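Local structure of octaprenyl Pyrophosphate Synthase (Helicobacter pylori, 3TC1) at residues Q5-A8 with I9-K12; I20-G23 with F24-E27. The protein probably catalyses the magnesium-dependent condensation of isopentenyl diphosphate units onto an allylic diphosphate to build octaprenyl diphosphate, a forty-carbon isoprenoid chain. One frame throughout, in Å; residues are numbered along the deposited sequence.

Interaction 1: Q5-A8 with I9-K12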
# COMPACT_ATOMS: atom_id res chain seq x y z
N GLN B 5 -0.84 3.30 -28.17
CA GLN B 5 -1.50 3.71 -26.91
C GLN B 5 -0.84 3.06 -25.70
O GLN B 5 -0.68 3.71 -24.67
CB GLN B 5 -3.01 3.36 -26.92
CG GLN B 5 -3.80 4.07 -27.99
CD GLN B 5 -5.23 3.58 -28.07
OE1 GLN B 5 -5.50 2.40 -27.86
NE2 GLN B 5 -6.15 4.48 -28.39
N LEU B 6 -0.45 1.80 -25.82
CA LEU B 6 0.21 1.11 -24.72
C LEU B 6 1.55 1.77 -24.44
O LEU B 6 2.00 1.85 -23.29
CB LEU B 6 0.41 -0.37 -25.06
CG LEU B 6 -0.86 -1.21 -25.16
CD1 LEU B 6 -0.51 -2.61 -25.61
CD2 LEU B 6 -1.56 -1.25 -23.82
N LYS B 7 2.18 2.23 -25.51
CA LYS B 7 3.47 2.90 -25.43
C LYS B 7 3.30 4.23 -24.70
O LYS B 7 4.15 4.63 -23.91
CB LYS B 7 4.00 3.15 -26.84
CG LYS B 7 5.49 2.99 -26.98
CD LYS B 7 6.23 4.05 -26.21
CE LYS B 7 7.71 3.74 -26.16
NZ LYS B 7 7.95 2.42 -25.50
N ALA B 8 2.19 4.91 -24.97
CA ALA B 8 1.91 6.20 -24.33
C ALA B 8 1.63 5.99 -22.84
O ALA B 8 1.96 6.83 -22.02
CB ALA B 8 0.72 6.88 -25.01
N ILE B 9 1.01 4.86 -22.51
CA ILE B 9 0.70 4.54 -21.11
C ILE B 9 2.01 4.21 -20.38
O ILE B 9 2.21 4.61 -19.23
CB ILE B 9 -0.27 3.34 -21.02
CG1 ILE B 9 -1.63 3.75 -21.60
CG2 ILE B 9 -0.42 2.86 -19.57
CD1 ILE B 9 -2.57 2.59 -21.85
N GLN B 10 2.88 3.49 -21.06
CA GLN B 10 4.18 3.11 -20.52
C GLN B 10 4.95 4.40 -20.19
O GLN B 10 5.58 4.52 -19.13
CB GLN B 10 4.94 2.29 -21.56
CG GLN B 10 6.32 1.82 -21.16
CD GLN B 10 7.03 1.10 -22.30
OE1 GLN B 10 6.51 0.13 -22.86
NE2 GLN B 10 8.22 1.57 -22.65
N ASN B 11 4.89 5.37 -21.10
CA ASN B 11 5.58 6.63 -20.89
C ASN B 11 4.93 7.50 -19.80
O ASN B 11 5.63 8.25 -19.12
CB ASN B 11 5.67 7.40 -22.21
CG ASN B 11 6.64 6.75 -23.18
OD1 ASN B 11 7.68 6.22 -22.78
ND2 ASN B 11 6.32 6.80 -24.47
N LYS B 12 3.62 7.39 -19.63
CA LYS B 12 2.93 8.15 -18.58
C LYS B 12 3.37 7.64 -17.21
O LYS B 12 3.59 8.42 -16.28
CB LYS B 12 1.41 8.01 -18.71
CG LYS B 12 0.78 8.94 -19.74
CD LYS B 12 -0.74 8.84 -19.72
CE LYS B 12 -1.38 9.92 -20.59
NZ LYS B 12 -1.10 11.29 -20.05

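Interaction 2: I20-G23 with F24-E27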
# COMPACT_ATOMS: atom_id res chain seq x y z
N ILE B 20 7.71 12.16 -8.82
CA ILE B 20 7.91 11.92 -7.40
C ILE B 20 9.24 12.56 -6.98
O ILE B 20 9.49 12.82 -5.80
CB ILE B 20 7.90 10.41 -7.08
CG1 ILE B 20 6.57 9.81 -7.54
CG2 ILE B 20 8.08 10.18 -5.58
CD1 ILE B 20 6.44 8.33 -7.31
N GLU B 21 10.09 12.81 -7.98
CA GLU B 21 11.39 13.45 -7.77
C GLU B 21 12.23 12.81 -6.67
O GLU B 21 12.52 13.42 -5.65
CB GLU B 21 11.19 14.94 -7.49
CG GLU B 21 10.40 15.66 -8.57
CD GLU B 21 10.21 17.14 -8.30
OE1 GLU B 21 9.79 17.49 -7.18
OE2 GLU B 21 10.46 17.95 -9.21
N SER B 22 12.63 11.56 -6.90
CA SER B 22 13.44 10.83 -5.96
C SER B 22 14.38 9.91 -6.72
O SER B 22 13.94 8.96 -7.37
CB SER B 22 12.56 10.02 -5.02
OG SER B 22 13.33 9.10 -4.26
N GLY B 23 15.68 10.19 -6.64
CA GLY B 23 16.66 9.37 -7.33
C GLY B 23 16.61 7.93 -6.84
O GLY B 23 16.86 7.00 -7.60
N PHE B 24 16.29 7.75 -5.57
CA PHE B 24 16.21 6.42 -4.99
C PHE B 24 15.06 5.64 -5.62
O PHE B 24 15.20 4.47 -5.95
CB PHE B 24 16.01 6.50 -3.48
CG PHE B 24 17.09 7.26 -2.76
CD1 PHE B 24 18.43 7.06 -3.08
CD2 PHE B 24 16.77 8.17 -1.75
CE1 PHE B 24 19.44 7.75 -2.40
CE2 PHE B 24 17.77 8.86 -1.06
CZ PHE B 24 19.10 8.65 -1.39
N ILE B 25 13.91 6.29 -5.75
CA ILE B 25 12.76 5.64 -6.35
C ILE B 25 13.04 5.36 -7.83
O ILE B 25 12.64 4.33 -8.36
CB ILE B 25 11.48 6.49 -6.17
CG1 ILE B 25 11.03 6.40 -4.70
CG2 ILE B 25 10.37 6.02 -7.10
CD1 ILE B 25 9.87 7.31 -4.33
N ASP B 26 13.75 6.27 -8.50
CA ASP B 26 14.08 6.06 -9.90
C ASP B 26 14.87 4.76 -10.03
O ASP B 26 14.70 4.01 -10.99
CB ASP B 26 14.94 7.20 -10.46
CG ASP B 26 14.19 8.51 -10.57
OD1 ASP B 26 12.94 8.50 -10.66
OD2 ASP B 26 14.86 9.56 -10.59
N GLU B 27 15.75 4.52 -9.06
CA GLU B 27 16.58 3.32 -9.07
C GLU B 27 15.72 2.07 -8.92
O GLU B 27 15.88 1.10 -9.65
CB GLU B 27 17.60 3.38 -7.93
CG GLU B 27 18.67 2.31 -8.00
CD GLU B 27 19.57 2.32 -6.78
OE1 GLU B 27 20.05 3.41 -6.40
OE2 GLU B 27 19.81 1.23 -6.21
O HOH W 1 11.47 10.13 -9.03

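Interaction 1: Q5-A8 with I9-K12
Four consecutive i to i+4 backbone hydrogen bonds join Q5-A8 to I9-K12, from I9 N to Q5 O, Q10 N to L6 O, N11 N to K7 O and K12 N to A8 O, as one unbroken piece of alpha-helix, about two turns long. They are of even length; the bond from I9 N to Q5 O measures 3.0 Å. On the outer side, the side chain of K7 carries the contact. Its chain bends at chi2 (-66°) and again at chi4, which folds it back along the helix to the next turn. There its methylene CD lies 3.3 Å from N11 ND2, and the two side chains run obliquely past each other. The K7 chain also passes obliquely by Q10, with its end close to the Q10 side chain.

Both segments belong to helix 3-18, the first helix of an all-helical prenyl synthase fold. It is amphipathic here: K7, Q10 and N11 lie on the solvent side, while L6 and I9 pack into the protein. I9 is the buried residue of the group. Its CG1 branch stands beside the backbone N (chi1 -67°), and this brings CG1 to 3.2 Å from Q5 O. L6 CD2 meets I9 CD1 only loosely, at 4.4 Å. Both residues pack on S40 of helix 38-44, and I9 also touches C63 and T64 of helix 53-80. K12 CG passes 3.3 Å from A8 O, and the rest of the chain runs on to helix 53-80. There its NZ forms a salt bridge with D57 and a hydrogen bond with N61.

Interaction 2: I20-G23 with F24-E27
This is a helix N-cap contact at the sharp turn that leads from helix 3-18 into helix 23-29. S22 is the N-cap residue. Its OG accepts from I25 N at 3.2 Å, and the bond is nearly straight, with an angle of 164° at the hydrogen. The hydroxyl is set anti to the S22 backbone N (chi1 169°), which places OG in line with the I25 N-H. The helical backbone bonds begin at the same residue. D26 N donates to S22 O at 2.9 Å, and E27 N follows with a bond to G23 O.

A water bridges S22 and D26. It accepts from S22 N at 2.8 Å and lies 2.7 Å from D26 OD1, to which it probably donates. The D26 carboxylate thus reaches the S22 amide through this water. The apolar side is closed by I20 and I25. Their methyls I20 CG2 and I25 CD1 meet at 3.6 Å, and the two side chains cross at about a right angle. I25 CD1 also rests 3.9 Å from S22 CB. Both isoleucines pack on V107 of helix 92-116.

The turn also lies at the subunit interface. I20 O accepts a hydrogen bond from R136 of the second subunit, and the F24 ring stacks with F143 of that subunit. The S22 hydroxyl takes up an amide N-H that has no helical carbonyl before it. D26 OD2 lies 3.4 Å from S22 O, a second acceptor, but the water and the positive end of the helix dipole may ease the carboxylate's charge.

Interactions 1 and 2 follow each other along the chain. Residues 5-12 lie within helix 3-18, and residues 20-27 make the turn after it and the start of helix 23-29. Their centres are about 20 Å apart and their nearest atoms about 9 Å, so the two do not touch. Helix 3-18 carries interaction 1, and its I17, near the far end, packs against I25 and D26 of interaction 2. Interaction 1 faces helices 38-44 and 53-80 of its own chain and meets no other subunit. Interaction 2 packs on helix 92-116 and reaches the second subunit. In this family magnesium and diphosphate are bound by aspartate-rich motifs, which these segments do not contain.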